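Local coordinates for PFC0360w protein (Plasmodium falciparum, PDB 3NI8), which probably activates the ATPase activity of the chaperone Hsp90, at residues E25-L34 / I148-K157. Residues are numbered along the deposited sequence; the frame is centred on the assembly and turned at random.
Sequences EEYYVPPEVL and IEVILGYPKK
A single antiparallel bridge pairs Y27, the last residue of edge strand 21-27, with K156 in the C-terminal tail. The two form a non-hydrogen-bonded pair, CA to CA 4.3 Å, flanked by two backbone hydrogen bonds: Y28 N to P155 O (2.9 Å, 166° at the hydrogen) and K157 N to E26 O (3.2 Å, bent to 148°). Between these bonds, CA of K156 and CA of Y27 make C-H...O contacts with E26 O and P155 O, respectively. The other side of the strand is occupied by strand 111-119, whose L114 and T112 are backbone hydrogen-bonded to E25 and Y27, respectively. As in the helix-grip fold of Aha1-like proteins, the long C-terminal helix 132-150 packs on the antiparallel sheet; here its tail returns to that sheet's edge, turning at G153, whose phi is positive. The Y27 ring packs against both tail and helix. With its CG anti to the carbonyl carbon (chi1 -67°), the ring brings CE1 to within 3.6 Å of I148 CG2 and 3.5 Å of K156 CB, while Y154 O sits at its edge in plane. L34 CD2 lies over one face, offset toward the rim, and OH makes a weak hydrogen bond to L145 O in the helix. The Y154 ring is sandwiched: L152 CB is centred over one face, and V29 CG2 and V33 CG1 lie over the opposite one, joining the tail to the start of helix 31-39. Nearer the surface, Y28 OH lies 3.2 Å from K157 CG, and the Y28 ring meets that of H111 edge-to-face. E26 runs alongside K157, but its OE1 is hydrogen-bonded to H111 NE2. E25 OE1 touches K156 CE, with K156 NZ 4.1 Å from it, beyond a salt bridge.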
ATOM      1  N   GLU A  25     -11.753  -4.630  -1.441  0.50 28.10           N
ATOM      2  CA  GLU A  25     -11.690  -6.064  -1.082  0.50 28.07           C
ATOM      3  C   GLU A  25     -12.134  -6.296   0.372  0.50 28.27           C
ATOM      4  O   GLU A  25     -11.876  -5.461   1.240  0.50 28.23           O
ATOM      5  CB  GLU A  25     -10.266  -6.611  -1.245  0.50 27.93           C
ATOM      6  CG  GLU A  25      -9.690  -6.583  -2.650  0.50 27.79           C
ATOM      7  CD  GLU A  25     -10.428  -7.500  -3.600  0.50 28.08           C
ATOM      8  OE1 GLU A  25     -11.206  -8.350  -3.112  0.50 27.40           O
ATOM      9  OE2 GLU A  25     -10.241  -7.364  -4.831  0.50 27.40           O
ATOM     10  N   GLU A  26     -12.770  -7.436   0.647  1.00 28.21           N
ATOM     11  CA  GLU A  26     -13.199  -7.758   2.010  1.00 28.54           C
ATOM     12  C   GLU A  26     -12.484  -8.994   2.540  1.00 28.66           C
ATOM     13  O   GLU A  26     -12.291  -9.989   1.820  1.00 28.30           O
ATOM     14  CB  GLU A  26     -14.729  -7.921   2.095  1.00 28.83           C
ATOM     15  CG  GLU A  26     -15.512  -6.651   1.746  1.00 29.33           C
ATOM     16  CD  GLU A  26     -17.007  -6.874   1.623  1.00 31.70           C
ATOM     17  OE1 GLU A  26     -17.591  -7.551   2.503  1.00 33.83           O
ATOM     18  OE2 GLU A  26     -17.607  -6.362   0.653  1.00 31.42           O
ATOM     19  N   TYR A  27     -12.093  -8.924   3.803  1.00 28.83           N
ATOM     20  CA  TYR A  27     -11.356 -10.012   4.429  1.00 29.59           C
ATOM     21  C   TYR A  27     -12.051 -10.439   5.710  1.00 29.97           C
ATOM     22  O   TYR A  27     -12.606  -9.598   6.424  1.00 30.57           O
ATOM     23  CB  TYR A  27      -9.914  -9.584   4.724  1.00 29.57           C
ATOM     24  CG  TYR A  27      -9.083  -9.350   3.469  1.00 29.48           C
ATOM     25  CD1 TYR A  27      -8.274 -10.350   2.965  1.00 29.22           C
ATOM     26  CD2 TYR A  27      -9.123  -8.126   2.787  1.00 27.97           C
ATOM     27  CE1 TYR A  27      -7.522 -10.150   1.817  1.00 29.65           C
ATOM     28  CE2 TYR A  27      -8.379  -7.920   1.640  1.00 27.71           C
ATOM     29  CZ  TYR A  27      -7.578  -8.935   1.160  1.00 28.68           C
ATOM     30  OH  TYR A  27      -6.812  -8.754   0.028  1.00 27.63           O
ATOM     31  N   TYR A  28     -12.013 -11.739   5.995  1.00 29.78           N
ATOM     32  CA  TYR A  28     -12.652 -12.292   7.182  1.00 29.48           C
ATOM     33  C   TYR A  28     -11.713 -12.241   8.370  1.00 29.79           C
ATOM     34  O   TYR A  28     -11.430 -13.241   9.024  1.00 30.35           O
ATOM     35  CB  TYR A  28     -13.166 -13.700   6.907  1.00 29.25           C
ATOM     36  CG  TYR A  28     -14.259 -13.706   5.858  1.00 29.11           C
ATOM     37  CD1 TYR A  28     -15.522 -13.142   6.134  1.00 30.14           C
ATOM     38  CD2 TYR A  28     -14.034 -14.236   4.591  1.00 27.78           C
ATOM     39  CE1 TYR A  28     -16.538 -13.140   5.181  1.00 29.97           C
ATOM     40  CE2 TYR A  28     -15.040 -14.232   3.621  1.00 28.77           C
ATOM     41  CZ  TYR A  28     -16.292 -13.686   3.929  1.00 31.16           C
ATOM     42  OH  TYR A  28     -17.303 -13.679   2.986  1.00 34.31           O
ATOM     43  N   VAL A  29     -11.284 -11.029   8.673  1.00 29.79           N
ATOM     44  CA  VAL A  29     -10.268 -10.782   9.653  1.00 30.08           C
ATOM     45  C   VAL A  29     -10.558  -9.339  10.118  1.00 30.25           C
ATOM     46  O   VAL A  29     -11.116  -8.552   9.349  1.00 29.64           O
ATOM     47  CB  VAL A  29      -8.864 -10.986   8.973  1.00 30.12           C
ATOM     48  CG1 VAL A  29      -8.165  -9.653   8.673  1.00 30.25           C
ATOM     49  CG2 VAL A  29      -8.010 -11.900   9.790  1.00 29.98           C
ATOM     50  N   PRO A  30     -10.222  -8.997  11.380  1.00 30.56           N
ATOM     51  CA  PRO A  30     -10.566  -7.675  11.908  1.00 30.56           C
ATOM     52  C   PRO A  30      -9.584  -6.584  11.437  1.00 30.70           C
ATOM     53  O   PRO A  30      -8.454  -6.908  11.063  1.00 30.96           O
ATOM     54  CB  PRO A  30     -10.458  -7.881  13.421  1.00 30.63           C
ATOM     55  CG  PRO A  30      -9.366  -8.894  13.567  1.00 30.19           C
ATOM     56  CD  PRO A  30      -9.480  -9.808  12.372  1.00 30.78           C
ATOM     57  N   PRO A  31      -9.998  -5.293  11.482  1.00 30.48           N
ATOM     58  CA  PRO A  31      -9.205  -4.190  10.887  1.00 29.43           C
ATOM     59  C   PRO A  31      -7.741  -4.079  11.325  1.00 28.73           C
ATOM     60  O   PRO A  31      -6.875  -3.785  10.482  1.00 28.60           O
ATOM     61  CB  PRO A  31      -9.967  -2.927  11.311  1.00 29.38           C
ATOM     62  CG  PRO A  31     -11.364  -3.395  11.576  1.00 30.88           C
ATOM     63  CD  PRO A  31     -11.245  -4.802  12.109  1.00 30.19           C
ATOM     64  N   GLU A  32      -7.479  -4.312  12.615  0.50 28.19           N
ATOM     65  CA  GLU A  32      -6.140  -4.130  13.203  0.50 27.57           C
ATOM     66  C   GLU A  32      -5.075  -4.994  12.536  0.50 27.45           C
ATOM     67  O   GLU A  32      -3.919  -4.583  12.394  0.50 27.37           O
ATOM     68  CB  GLU A  32      -6.163  -4.402  14.710  0.50 27.56           C
ATOM     69  CG  GLU A  32      -6.655  -5.797  15.108  0.50 26.97           C
ATOM     70  CD  GLU A  32      -6.276  -6.148  16.526  0.50 26.00           C
ATOM     71  OE1 GLU A  32      -5.097  -5.925  16.861  0.50 27.44           O
ATOM     72  OE2 GLU A  32      -7.138  -6.628  17.302  0.50 24.32           O
ATOM     73  N   VAL A  33      -5.486  -6.186  12.120  1.00 27.26           N
ATOM     74  CA  VAL A  33      -4.609  -7.139  11.467  1.00 26.94           C
ATOM     75  C   VAL A  33      -4.263  -6.642  10.048  1.00 26.53           C
ATOM     76  O   VAL A  33      -3.120  -6.744   9.599  1.00 26.27           O
ATOM     77  CB  VAL A  33      -5.285  -8.552  11.522  1.00 27.09           C
ATOM     78  CG1 VAL A  33      -4.973  -9.405  10.337  1.00 27.59           C
ATOM     79  CG2 VAL A  33      -4.901  -9.273  12.796  1.00 27.18           C
ATOM     80  N   LEU A  34      -5.247  -6.087   9.348  1.00 26.13           N
ATOM     81  CA  LEU A  34      -4.978  -5.484   8.041  1.00 25.98           C
ATOM     82  C   LEU A  34      -4.144  -4.204   8.165  1.00 25.97           C
ATOM     83  O   LEU A  34      -3.203  -4.000   7.388  1.00 26.56           O
ATOM     84  CB  LEU A  34      -6.267  -5.215   7.284  1.00 25.88           C
ATOM     85  CG  LEU A  34      -7.032  -6.460   6.857  1.00 26.01           C
ATOM     86  CD1 LEU A  34      -8.293  -6.052   6.161  1.00 24.36           C
ATOM     87  CD2 LEU A  34      -6.132  -7.334   5.941  1.00 27.43           C
ATOM     88  N   ILE A 148      -1.421 -10.914   1.017  1.00 27.58           N
ATOM     89  CA  ILE A 148      -2.246 -10.805   2.220  1.00 28.21           C
ATOM     90  C   ILE A 148      -3.154 -12.031   2.308  1.00 28.76           C
ATOM     91  O   ILE A 148      -3.285 -12.666   3.353  1.00 28.55           O
ATOM     92  CB  ILE A 148      -3.085  -9.495   2.226  1.00 28.53           C
ATOM     93  CG1 ILE A 148      -2.178  -8.298   2.518  1.00 28.63           C
ATOM     94  CG2 ILE A 148      -4.235  -9.574   3.261  1.00 28.80           C
ATOM     95  CD1 ILE A 148      -2.732  -6.979   2.083  1.00 30.53           C
ATOM     96  N   GLU A 149      -3.758 -12.386   1.189  1.00 29.69           N
ATOM     97  CA  GLU A 149      -4.552 -13.602   1.159  1.00 30.87           C
ATOM     98  C   GLU A 149      -3.705 -14.896   1.292  1.00 30.79           C
ATOM     99  O   GLU A 149      -3.926 -15.687   2.199  1.00 30.90           O
ATOM    100  CB  GLU A 149      -5.428 -13.639  -0.095  1.00 31.15           C
ATOM    101  CG  GLU A 149      -6.598 -14.602   0.061  1.00 33.38           C
ATOM    102  CD  GLU A 149      -7.192 -15.038  -1.252  1.00 36.56           C
ATOM    103  OE1 GLU A 149      -6.777 -14.527  -2.314  1.00 39.20           O
ATOM    104  OE2 GLU A 149      -8.077 -15.911  -1.224  1.00 40.43           O
ATOM    105  N   VAL A 150      -2.725 -15.074   0.407  1.00 30.99           N
ATOM    106  CA  VAL A 150      -2.010 -16.356   0.236  1.00 30.74           C
ATOM    107  C   VAL A 150      -0.822 -16.603   1.184  1.00 30.38           C
ATOM    108  O   VAL A 150      -0.598 -17.744   1.599  1.00 30.93           O
ATOM    109  CB  VAL A 150      -1.549 -16.546  -1.251  1.00 30.96           C
ATOM    110  CG1 VAL A 150      -0.704 -17.802  -1.405  1.00 31.14           C
ATOM    111  CG2 VAL A 150      -2.762 -16.626  -2.172  1.00 30.20           C
ATOM    112  N   ILE A 151      -0.054 -15.558   1.494  1.00 29.52           N
ATOM    113  CA  ILE A 151       1.063 -15.648   2.439  1.00 28.59           C
ATOM    114  C   ILE A 151       0.575 -15.476   3.890  1.00 28.99           C
ATOM    115  O   ILE A 151       0.900 -16.284   4.779  1.00 28.46           O
ATOM    116  CB  ILE A 151       2.135 -14.548   2.151  1.00 28.72           C
ATOM    117  CG1 ILE A 151       2.583 -14.563   0.666  1.00 28.74           C
ATOM    118  CG2 ILE A 151       3.278 -14.595   3.180  1.00 25.80           C
ATOM    119  CD1 ILE A 151       3.787 -15.394   0.359  1.00 29.71           C
ATOM    120  N   LEU A 152      -0.195 -14.414   4.127  1.00 28.62           N
ATOM    121  CA  LEU A 152      -0.679 -14.131   5.457  1.00 29.07           C
ATOM    122  C   LEU A 152      -1.877 -15.000   5.862  1.00 29.69           C
ATOM    123  O   LEU A 152      -2.261 -15.000   7.007  1.00 29.73           O
ATOM    124  CB  LEU A 152      -1.007 -12.637   5.606  1.00 28.47           C
ATOM    125  CG  LEU A 152       0.044 -11.567   5.280  1.00 27.29           C
ATOM    126  CD1 LEU A 152      -0.470 -10.232   5.801  1.00 25.52           C
ATOM    127  CD2 LEU A 152       1.445 -11.862   5.838  1.00 25.97           C
ATOM    128  N   GLY A 153      -2.477 -15.712   4.921  1.00 30.75           N
ATOM    129  CA  GLY A 153      -3.574 -16.606   5.229  1.00 32.42           C
ATOM    130  C   GLY A 153      -4.842 -15.899   5.684  1.00 33.96           C
ATOM    131  O   GLY A 153      -5.646 -16.458   6.442  1.00 34.22           O
ATOM    132  N   TYR A 154      -5.046 -14.670   5.220  1.00 34.82           N
ATOM    133  CA  TYR A 154      -6.304 -14.001   5.512  1.00 35.18           C
ATOM    134  C   TYR A 154      -7.274 -14.293   4.388  1.00 35.72           C
ATOM    135  O   TYR A 154      -7.023 -13.942   3.241  1.00 35.81           O
ATOM    136  CB  TYR A 154      -6.127 -12.505   5.701  1.00 34.82           C
ATOM    137  CG  TYR A 154      -5.070 -12.105   6.708  1.00 34.95           C
ATOM    138  CD1 TYR A 154      -4.662 -12.968   7.729  1.00 35.53           C
ATOM    139  CD2 TYR A 154      -4.491 -10.845   6.648  1.00 35.04           C
ATOM    140  CE1 TYR A 154      -3.670 -12.577   8.654  1.00 37.04           C
ATOM    141  CE2 TYR A 154      -3.520 -10.446   7.559  1.00 37.21           C
ATOM    142  CZ  TYR A 154      -3.108 -11.311   8.556  1.00 37.10           C
ATOM    143  OH  TYR A 154      -2.151 -10.882   9.444  1.00 37.49           O
ATOM    144  N   PRO A 155      -8.387 -14.954   4.714  1.00 36.56           N
ATOM    145  CA  PRO A 155      -9.352 -15.299   3.676  1.00 36.98           C
ATOM    146  C   PRO A 155     -10.122 -14.061   3.187  1.00 37.37           C
ATOM    147  O   PRO A 155     -10.448 -13.161   3.975  1.00 36.66           O
ATOM    148  CB  PRO A 155     -10.294 -16.293   4.372  1.00 36.93           C
ATOM    149  CG  PRO A 155      -9.806 -16.407   5.841  1.00 36.93           C
ATOM    150  CD  PRO A 155      -8.891 -15.252   6.071  1.00 36.93           C
ATOM    151  N   LYS A 156     -10.394 -14.044   1.888  1.00 38.18           N
ATOM    152  CA  LYS A 156     -11.061 -12.939   1.233  1.00 39.31           C
ATOM    153  C   LYS A 156     -12.250 -13.405   0.372  1.00 39.80           C
ATOM    154  O   LYS A 156     -12.195 -14.481  -0.256  1.00 39.54           O
ATOM    155  CB  LYS A 156     -10.040 -12.121   0.408  1.00 39.00           C
ATOM    156  CG  LYS A 156      -9.941 -12.459  -1.058  1.00 39.69           C
ATOM    157  CD  LYS A 156      -9.909 -11.186  -1.908  1.00 39.05           C
ATOM    158  CE  LYS A 156     -10.280 -11.465  -3.365  1.00 39.31           C
ATOM    159  NZ  LYS A 156      -9.105 -11.710  -4.242  1.00 39.21           N
ATOM    160  N   LYS A 157     -13.317 -12.601   0.360  1.00 40.58           N
ATOM    161  CA  LYS A 157     -14.458 -12.825  -0.541  1.00 41.19           C
ATOM    162  C   LYS A 157     -14.039 -13.037  -1.986  1.00 41.69           C
ATOM    163  O   LYS A 157     -14.627 -13.874  -2.681  1.00 42.93           O
ATOM    164  CB  LYS A 157     -15.422 -11.650  -0.491  1.00 41.25           C
ATOM    165  CG  LYS A 157     -16.619 -11.851   0.420  1.00 41.83           C
ATOM    166  CD  LYS A 157     -17.615 -10.720   0.234  1.00 42.05           C
ATOM    167  CE  LYS A 157     -19.020 -11.154   0.590  1.00 41.43           C
ATOM    168  NZ  LYS A 157     -20.006 -10.419  -0.241  1.00 40.46           N
TER